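Long-range contact in uncharacterized protein (Leptospirillum rubarum, PDB 3OMD), which is of unknown function and folds as a compact, all-helical single-chain protein of the DUF5069 family: residues P16-R28 against K93-R105. Numbering follows the deposited sequence. Where two conformers were deposited one is given.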
ATOM      1  N   PRO A  16      -4.240   3.322   1.202  1.00 12.18           N
ATOM      2  CA  PRO A  16      -2.862   3.702   1.583  1.00 11.99           C
ATOM      3  C   PRO A  16      -2.799   4.328   2.974  1.00 11.74           C
ATOM      4  O   PRO A  16      -1.782   4.183   3.654  1.00 12.34           O
ATOM      5  CB  PRO A  16      -2.506   4.781   0.532  1.00 12.28           C
ATOM      6  CG  PRO A  16      -3.221   4.276  -0.723  1.00 12.87           C
ATOM      7  CD  PRO A  16      -4.594   3.794  -0.159  1.00 13.68           C
ATOM      8  N   VAL A  17      -3.828   5.079   3.376  1.00 11.29           N
ATOM      9  CA  VAL A  17      -3.756   5.857   4.621  1.00 13.22           C
ATOM     10  C   VAL A  17      -4.670   5.294   5.738  1.00 13.71           C
ATOM     11  O   VAL A  17      -4.901   5.970   6.746  1.00 15.11           O
ATOM     12  CB  VAL A  17      -3.992   7.366   4.359  1.00 13.01           C
ATOM     13  CG1 VAL A  17      -2.874   7.912   3.400  1.00 14.63           C
ATOM     14  CG2 VAL A  17      -5.421   7.642   3.879  1.00 15.85           C
ATOM     15  N   ASP A  18      -5.121   4.046   5.555  1.00 13.13           N
ATOM     16  CA  ASP A  18      -5.848   3.299   6.597  1.00 13.71           C
ATOM     17  C   ASP A  18      -4.729   2.653   7.446  1.00 13.04           C
ATOM     18  O   ASP A  18      -4.194   1.591   7.098  1.00 13.44           O
ATOM     19  CB  ASP A  18      -6.740   2.256   5.932  1.00 14.81           C
ATOM     20  CG  ASP A  18      -7.567   1.454   6.939  1.00 15.09           C
ATOM     21  OD1 ASP A  18      -7.413   1.655   8.177  1.00 15.74           O
ATOM     22  OD2 ASP A  18      -8.344   0.616   6.451  1.00 17.67           O
ATOM     23  N   ARG A  19      -4.367   3.314   8.557  1.00 12.70           N
ATOM     24  CA  ARG A  19      -3.091   2.977   9.230  1.00 12.52           C
ATOM     25  C   ARG A  19      -3.198   1.756  10.152  1.00 12.91           C
ATOM     26  O   ARG A  19      -4.276   1.460  10.717  1.00 14.09           O
ATOM     27  CB  ARG A  19      -2.581   4.180  10.021  1.00 12.49           C
ATOM     28  CG  ARG A  19      -2.220   5.364   9.108  1.00 13.12           C
ATOM     29  CD  ARG A  19      -1.784   6.590   9.917  1.00 15.12           C
ATOM     30  NE  ARG A  19      -1.354   7.655   9.007  1.00 17.20           N
ATOM     31  CZ  ARG A  19      -1.051   8.874   9.421  1.00 20.23           C
ATOM     32  NH1 ARG A  19      -1.136   9.186  10.725  1.00 24.65           N
ATOM     33  NH2 ARG A  19      -0.643   9.791   8.552  1.00 22.35           N
ATOM     34  N   LEU A  20      -2.064   1.070  10.321  1.00 13.07           N
ATOM     35  CA  LEU A  20      -1.964  -0.062  11.243  1.00 13.18           C
ATOM     36  C   LEU A  20      -0.646   0.163  11.961  1.00 12.94           C
ATOM     37  O   LEU A  20       0.364   0.356  11.331  1.00 13.58           O
ATOM     38  CB  LEU A  20      -1.931  -1.384  10.466  1.00 12.73           C
ATOM     39  CG  LEU A  20      -1.720  -2.660  11.318  1.00 13.09           C
ATOM     40  CD1 LEU A  20      -2.760  -2.826  12.404  1.00 15.06           C
ATOM     41  CD2 LEU A  20      -1.695  -3.888  10.380  1.00 14.13           C
ATOM     42  N   GLY A  21      -0.664   0.133  13.295  1.00 14.14           N
ATOM     43  CA  GLY A  21       0.571   0.417  14.042  1.00 14.69           C
ATOM     44  C   GLY A  21       1.105   1.824  13.747  1.00 13.23           C
ATOM     45  O   GLY A  21       2.305   2.070  13.840  1.00 15.59           O
ATOM     46  N   GLY A  22       0.203   2.713  13.347  1.00 14.32           N
ATOM     47  CA  GLY A  22       0.573   4.076  12.983  1.00 14.45           C
ATOM     48  C   GLY A  22       1.110   4.216  11.561  1.00 14.12           C
ATOM     49  O   GLY A  22       1.360   5.367  11.134  1.00 14.38           O
HETATM   50  N   MSE A  23       1.254   3.100  10.830  1.00 12.54           N
HETATM   51  CA  MSE A  23       1.936   3.182   9.509  1.00 14.02           C
HETATM   52  C   MSE A  23       0.944   3.148   8.350  1.00 12.06           C
HETATM   53  O   MSE A  23       0.030   2.319   8.309  1.00 11.95           O
HETATM   54  CB  MSE A  23       2.927   2.053   9.274  1.00 15.51           C
HETATM   55  CG  MSE A  23       3.352   1.280  10.406  1.00 27.07           C
HETATM   56 SE   MSE A  23       4.580   0.105   9.545  1.00 57.52          SE
HETATM   57  CE  MSE A  23       4.709   1.161   7.899  1.00 51.89           C
ATOM     58  N   ASP A  24       1.190   4.015   7.371  1.00 11.90           N
ATOM     59  CA  ASP A  24       0.529   3.927   6.042  1.00 10.54           C
ATOM     60  C   ASP A  24       1.084   2.695   5.306  1.00 10.72           C
ATOM     61  O   ASP A  24       2.106   2.107   5.696  1.00 11.49           O
ATOM     62  CB  ASP A  24       0.935   5.146   5.207  1.00 10.59           C
ATOM     63  CG  ASP A  24       0.306   6.418   5.660  1.00 11.30           C
ATOM     64  OD1 ASP A  24      -0.676   6.423   6.457  1.00 13.09           O
ATOM     65  OD2 ASP A  24       0.779   7.514   5.214  1.00 11.68           O
ATOM     66  N   HIS A  25       0.382   2.326   4.236  1.00 10.54           N
ATOM     67  CA  HIS A  25       0.723   1.238   3.304  1.00 10.17           C
ATOM     68  C   HIS A  25       0.619  -0.173   3.878  1.00  9.79           C
ATOM     69  O   HIS A  25       0.370  -1.121   3.117  1.00 10.65           O
ATOM     70  CB  HIS A  25       2.123   1.414   2.657  1.00 10.39           C
ATOM     71  CG  HIS A  25       2.214   0.740   1.330  1.00 10.85           C
ATOM     72  ND1 HIS A  25       1.454   1.155   0.257  1.00 11.15           N
ATOM     73  CD2 HIS A  25       2.864  -0.388   0.929  1.00 12.50           C
ATOM     74  CE1 HIS A  25       1.664   0.335  -0.759  1.00 11.75           C
ATOM     75  NE2 HIS A  25       2.512  -0.608  -0.376  1.00 12.58           N
ATOM     76  N   LEU A  26       0.833  -0.333   5.197  1.00 10.09           N
ATOM     77  CA  LEU A  26       0.946  -1.705   5.765  1.00 10.62           C
ATOM     78  C   LEU A  26      -0.337  -2.534   5.524  1.00 11.34           C
ATOM     79  O   LEU A  26      -0.258  -3.692   5.058  1.00 11.43           O
ATOM     80  CB  LEU A  26       1.313  -1.622   7.251  1.00 11.58           C
ATOM     81  CG  LEU A  26       1.353  -2.987   7.958  1.00 11.19           C
ATOM     82  CD1 LEU A  26       2.289  -3.991   7.269  1.00 12.40           C
ATOM     83  CD2 LEU A  26       1.759  -2.750   9.450  1.00 13.08           C
ATOM     84  N   LYS A  27      -1.523  -1.976   5.820  1.00 11.29           N
ATOM     85  CA  LYS A  27      -2.758  -2.767   5.550  1.00 11.43           C
ATOM     86  C   LYS A  27      -2.849  -3.121   4.060  1.00 11.62           C
ATOM     87  O   LYS A  27      -3.231  -4.238   3.712  1.00 12.45           O
ATOM     88  CB  LYS A  27      -3.999  -1.975   5.962  1.00 11.86           C
ATOM     89  CG  LYS A  27      -4.194  -1.922   7.494  1.00 12.35           C
ATOM     90  CD  LYS A  27      -5.545  -1.299   7.804  1.00 13.47           C
ATOM     91  CE  LYS A  27      -5.780  -1.266   9.310  1.00 14.78           C
ATOM     92  NZ  LYS A  27      -7.157  -0.726   9.630  1.00 17.06           N
ATOM     93  N   ARG A  28      -2.564  -2.128   3.198  1.00 10.79           N
ATOM     94  CA  ARG A  28      -2.695  -2.309   1.764  1.00 10.62           C
ATOM     95  C   ARG A  28      -1.765  -3.431   1.271  1.00 11.33           C
ATOM     96  O   ARG A  28      -2.165  -4.287   0.466  1.00 12.29           O
ATOM     97  CB  ARG A  28      -2.341  -0.986   1.069  1.00 11.43           C
ATOM     98  CG  ARG A  28      -2.516  -1.033  -0.468  1.00 12.45           C
ATOM     99  CD  ARG A  28      -2.388   0.366  -1.000  1.00 11.86           C
ATOM    100  NE  ARG A  28      -2.716   0.426  -2.427  1.00 11.89           N
ATOM    101  CZ  ARG A  28      -3.955   0.530  -2.905  1.00 12.16           C
ATOM    102  NH1 ARG A  28      -4.995   0.641  -2.082  1.00 12.20           N
ATOM    103  NH2 ARG A  28      -4.142   0.567  -4.231  1.00 12.49           N
ATOM    104  N   LYS A  93       8.447   8.143  15.540  1.00 17.38           N
ATOM    105  CA  LYS A  93       8.875   9.265  14.687  1.00 17.76           C
ATOM    106  C   LYS A  93       9.370   8.805  13.319  1.00 17.53           C
ATOM    107  O   LYS A  93       9.223   9.506  12.307  1.00 16.53           O
ATOM    108  CB  LYS A  93       9.957  10.084  15.377  1.00 19.76           C
ATOM    109  CG  LYS A  93       9.411  10.826  16.585  1.00 25.29           C
ATOM    110  CD  LYS A  93      10.492  11.711  17.203  1.00 33.98           C
ATOM    111  CE  LYS A  93       9.861  12.734  18.176  1.00 39.08           C
ATOM    112  NZ  LYS A  93       9.296  12.075  19.393  1.00 42.64           N
ATOM    113  N   GLU A  94       9.962   7.618  13.276  1.00 15.73           N
ATOM    114  CA  GLU A  94      10.345   7.071  11.979  1.00 14.84           C
ATOM    115  C   GLU A  94       9.139   6.660  11.157  1.00 14.36           C
ATOM    116  O   GLU A  94       9.110   6.899   9.932  1.00 14.33           O
ATOM    117  CB  GLU A  94      11.286   5.870  12.134  1.00 15.24           C
ATOM    118  CG  GLU A  94      12.678   6.248  12.688  1.00 17.71           C
ATOM    119  CD  GLU A  94      13.322   7.298  11.812  1.00 16.53           C
ATOM    120  OE1 GLU A  94      13.554   7.022  10.610  1.00 17.86           O
ATOM    121  OE2 GLU A  94      13.627   8.398  12.310  1.00 20.45           O
ATOM    122  N   VAL A  95       8.141   6.042  11.796  1.00 13.53           N
ATOM    123  CA  VAL A  95       6.895   5.717  11.076  1.00 12.84           C
ATOM    124  C   VAL A  95       6.248   7.005  10.541  1.00 12.78           C
ATOM    125  O   VAL A  95       5.774   7.039   9.389  1.00 13.07           O
ATOM    126  CB  VAL A  95       5.973   4.914  12.007  1.00 12.69           C
ATOM    127  CG1 VAL A  95       4.631   4.728  11.371  1.00 14.35           C
ATOM    128  CG2 VAL A  95       6.581   3.526  12.311  1.00 13.97           C
ATOM    129  N   GLU A  96       6.231   8.055  11.365  0.50 13.82           N
ATOM    130  CA  GLU A  96       5.649   9.335  10.956  0.50 14.31           C
ATOM    131  C   GLU A  96       6.456   9.904   9.787  0.50 14.16           C
ATOM    132  O   GLU A  96       5.886  10.442   8.845  0.50 14.09           O
ATOM    133  CB  GLU A  96       5.583  10.270  12.175  0.50 16.76           C
ATOM    134  CG  GLU A  96       4.346  10.006  13.052  0.50 20.21           C
ATOM    135  CD  GLU A  96       4.507  10.176  14.585  0.50 28.18           C
ATOM    136  OE1 GLU A  96       5.033  11.194  15.056  0.50 30.44           O
ATOM    137  OE2 GLU A  96       4.048   9.277  15.335  0.50 31.45           O
ATOM    138  N   SER A  97       7.780   9.734   9.831  0.50 14.61           N
ATOM    139  CA  SER A  97       8.641  10.154   8.730  0.50 14.83           C
ATOM    140  C   SER A  97       8.230   9.482   7.423  0.50 13.87           C
ATOM    141  O   SER A  97       8.039  10.143   6.380  0.50 14.15           O
ATOM    142  CB  SER A  97      10.094   9.815   9.058  0.50 15.80           C
ATOM    143  OG  SER A  97      10.913  10.415   8.106  0.50 18.72           O
ATOM    144  N   PHE A  98       8.106   8.153   7.471  1.00 12.62           N
ATOM    145  CA  PHE A  98       7.658   7.382   6.306  1.00 12.22           C
ATOM    146  C   PHE A  98       6.336   7.899   5.762  1.00 12.29           C
ATOM    147  O   PHE A  98       6.168   8.131   4.569  1.00 12.30           O
ATOM    148  CB  PHE A  98       7.552   5.869   6.620  1.00 12.63           C
ATOM    149  CG  PHE A  98       6.916   5.100   5.501  1.00 12.69           C
ATOM    150  CD1 PHE A  98       7.646   4.774   4.358  1.00 13.47           C
ATOM    151  CD2 PHE A  98       5.536   4.767   5.553  1.00 12.80           C
ATOM    152  CE1 PHE A  98       7.020   4.119   3.257  1.00 13.06           C
ATOM    153  CE2 PHE A  98       4.909   4.097   4.476  1.00 14.12           C
ATOM    154  CZ  PHE A  98       5.658   3.793   3.323  1.00 13.60           C
ATOM    155  N   ASN A  99       5.376   8.044   6.667  1.00 11.69           N
ATOM    156  CA  ASN A  99       4.038   8.486   6.260  1.00 11.19           C
ATOM    157  C   ASN A  99       4.074   9.827   5.581  1.00 11.06           C
ATOM    158  O   ASN A  99       3.339  10.059   4.610  1.00 12.10           O
ATOM    159  CB  ASN A  99       3.122   8.624   7.471  1.00 11.94           C
ATOM    160  CG  ASN A  99       2.731   7.277   8.101  1.00 11.49           C
ATOM    161  OD1 ASN A  99       2.958   6.177   7.562  1.00 11.80           O
ATOM    162  ND2 ASN A  99       2.121   7.378   9.288  1.00 14.06           N
ATOM    163  N   ARG A 100       4.870  10.756   6.121  1.00 12.41           N
ATOM    164  CA  ARG A 100       4.864  12.114   5.551  1.00 12.47           C
ATOM    165  C   ARG A 100       5.408  12.069   4.120  1.00 13.64           C
ATOM    166  O   ARG A 100       4.839  12.704   3.209  1.00 14.65           O
ATOM    167  CB  ARG A 100       5.715  13.041   6.439  1.00 14.26           C
ATOM    168  CG  ARG A 100       5.915  14.425   5.867  1.00 19.08           C
ATOM    169  CD  ARG A 100       7.060  15.141   6.621  1.00 23.28           C
ATOM    170  NE  ARG A 100       7.321  16.467   6.051  1.00 26.58           N
ATOM    171  CZ  ARG A 100       8.239  17.326   6.498  1.00 26.90           C
ATOM    172  NH1 ARG A 100       9.000  17.032   7.558  1.00 28.39           N
ATOM    173  NH2 ARG A 100       8.356  18.510   5.914  1.00 26.59           N
ATOM    174  N   GLU A 101       6.473  11.290   3.906  1.00 12.64           N
ATOM    175  CA  GLU A 101       7.029  11.207   2.554  1.00 13.25           C
ATOM    176  C   GLU A 101       6.065  10.468   1.612  1.00 12.20           C
ATOM    177  O   GLU A 101       5.829  10.898   0.487  1.00 13.76           O
ATOM    178  CB  GLU A 101       8.425  10.558   2.574  1.00 13.75           C
ATOM    179  CG  GLU A 101       9.036  10.523   1.186  1.00 16.27           C
ATOM    180  CD  GLU A 101      10.499  10.151   1.138  1.00 20.28           C
ATOM    181  OE1 GLU A 101      11.124   9.924   2.180  1.00 20.42           O
ATOM    182  OE2 GLU A 101      11.037  10.124   0.009  1.00 23.91           O
ATOM    183  N   TYR A 102       5.499   9.357   2.083  1.00 11.49           N
ATOM    184  CA  TYR A 102       4.568   8.544   1.293  1.00 11.30           C
ATOM    185  C   TYR A 102       3.368   9.368   0.851  1.00 11.78           C
ATOM    186  O   TYR A 102       2.984   9.333  -0.329  1.00 12.51           O
ATOM    187  CB  TYR A 102       4.131   7.425   2.213  1.00 11.50           C
ATOM    188  CG  TYR A 102       3.117   6.436   1.706  1.00 11.35           C
ATOM    189  CD1 TYR A 102       3.502   5.368   0.856  1.00 12.19           C
ATOM    190  CD2 TYR A 102       1.790   6.482   2.132  1.00 12.61           C
ATOM    191  CE1 TYR A 102       2.560   4.382   0.450  1.00 12.63           C
ATOM    192  CE2 TYR A 102       0.847   5.526   1.732  1.00 13.01           C
ATOM    193  CZ  TYR A 102       1.245   4.493   0.908  1.00 12.28           C
ATOM    194  OH  TYR A 102       0.328   3.559   0.558  1.00 13.41           O
ATOM    195  N   GLU A 103       2.790  10.111   1.793  1.00 11.87           N
ATOM    196  CA  GLU A 103       1.589  10.919   1.474  1.00 12.17           C
ATOM    197  C   GLU A 103       1.938  12.131   0.590  1.00 12.07           C
ATOM    198  O   GLU A 103       1.045  12.709  -0.032  1.00 14.65           O
ATOM    199  CB  GLU A 103       0.910  11.374   2.759  1.00 13.06           C
ATOM    200  CG  GLU A 103       0.302  10.190   3.507  1.00 13.76           C
ATOM    201  CD  GLU A 103      -0.286  10.549   4.828  1.00 17.55           C
ATOM    202  OE1 GLU A 103      -0.656  11.747   5.043  1.00 24.76           O
ATOM    203  OE2 GLU A 103      -0.386   9.651   5.686  1.00 15.23           O
ATOM    204  N   SER A 104       3.218  12.516   0.537  0.50 13.52           N
ATOM    205  CA  SER A 104       3.624  13.644  -0.303  0.50 13.78           C
ATOM    206  C   SER A 104       3.952  13.228  -1.726  0.50 14.02           C
ATOM    207  O   SER A 104       4.092  14.093  -2.593  0.50 14.62           O
ATOM    208  CB  SER A 104       4.867  14.331   0.276  0.50 14.78           C
ATOM    209  OG  SER A 104       6.037  13.573   0.020  0.50 13.43           O
ATOM    210  N   ARG A 105       4.102  11.924  -1.973  1.00 14.07           N
ATOM    211  CA  ARG A 105       4.586  11.457  -3.296  1.00 14.82           C
ATOM    212  C   ARG A 105       3.691  11.941  -4.418  1.00 14.54           C
ATOM    213  O   ARG A 105       2.490  11.688  -4.419  1.00 14.31           O
ATOM    214  CB  ARG A 105       4.713   9.930  -3.329  1.00 16.03           C
ATOM    215  CG  ARG A 105       5.883   9.433  -2.518  1.00 19.79           C
ATOM    216  CD  ARG A 105       5.956   7.886  -2.422  1.00 27.15           C
ATOM    217  NE  ARG A 105       7.111   7.453  -1.590  1.00 30.81           N
ATOM    218  CZ  ARG A 105       8.337   7.248  -2.058  1.00 34.23           C
ATOM    219  NH1 ARG A 105       8.582   7.415  -3.356  1.00 38.08           N
ATOM    220  NH2 ARG A 105       9.324   6.878  -1.237  1.00 31.91           N
TER
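The R19 guanidinium has ND2 of N99 over one face, 3.4 Å above its plane and over its centre, guanidinium and amide planes 24° apart, while two carboxylates meet its edge. In its plane NE bonds OD1 of D24, and NH2 makes a nearly straight salt bridge to E103 OE2 (2.9 Å), met on the syn side. The D24 carboxylate stacks on the same amide. The H25 ring takes Y102 OH at its edge, ND1 and OH hydrogen-bonded at 2.7 Å, and D51 from helix 50-58 bonds NE2. Y102 reaches H25 with CG anti to the backbone N (chi1 178°), its hydroxyl also pressed against P16 CB. N99 pins the loop by both ends of its amide: ND2 gives an in-plane bond to G22 O (2.8 Å), and OD1 accepts from D24 N (2.8 Å, 171°). With an alanine in place of N99, G22 O and D24 N would probably lose these partners, and R19 the amide nitrogen stacked over its guanidinium. V95 CG1 packs against G22 O and M23 CB, both in the type I' turn L20-M23. The loop ahead of helix 26-38 is thus tied to the flank of helix 92-104. D24 OD2 and E103 OE2 approach to 2.5 Å, which suggests that one of the two acids holds a proton; R19, bridging both, would then offset their remaining negative charge.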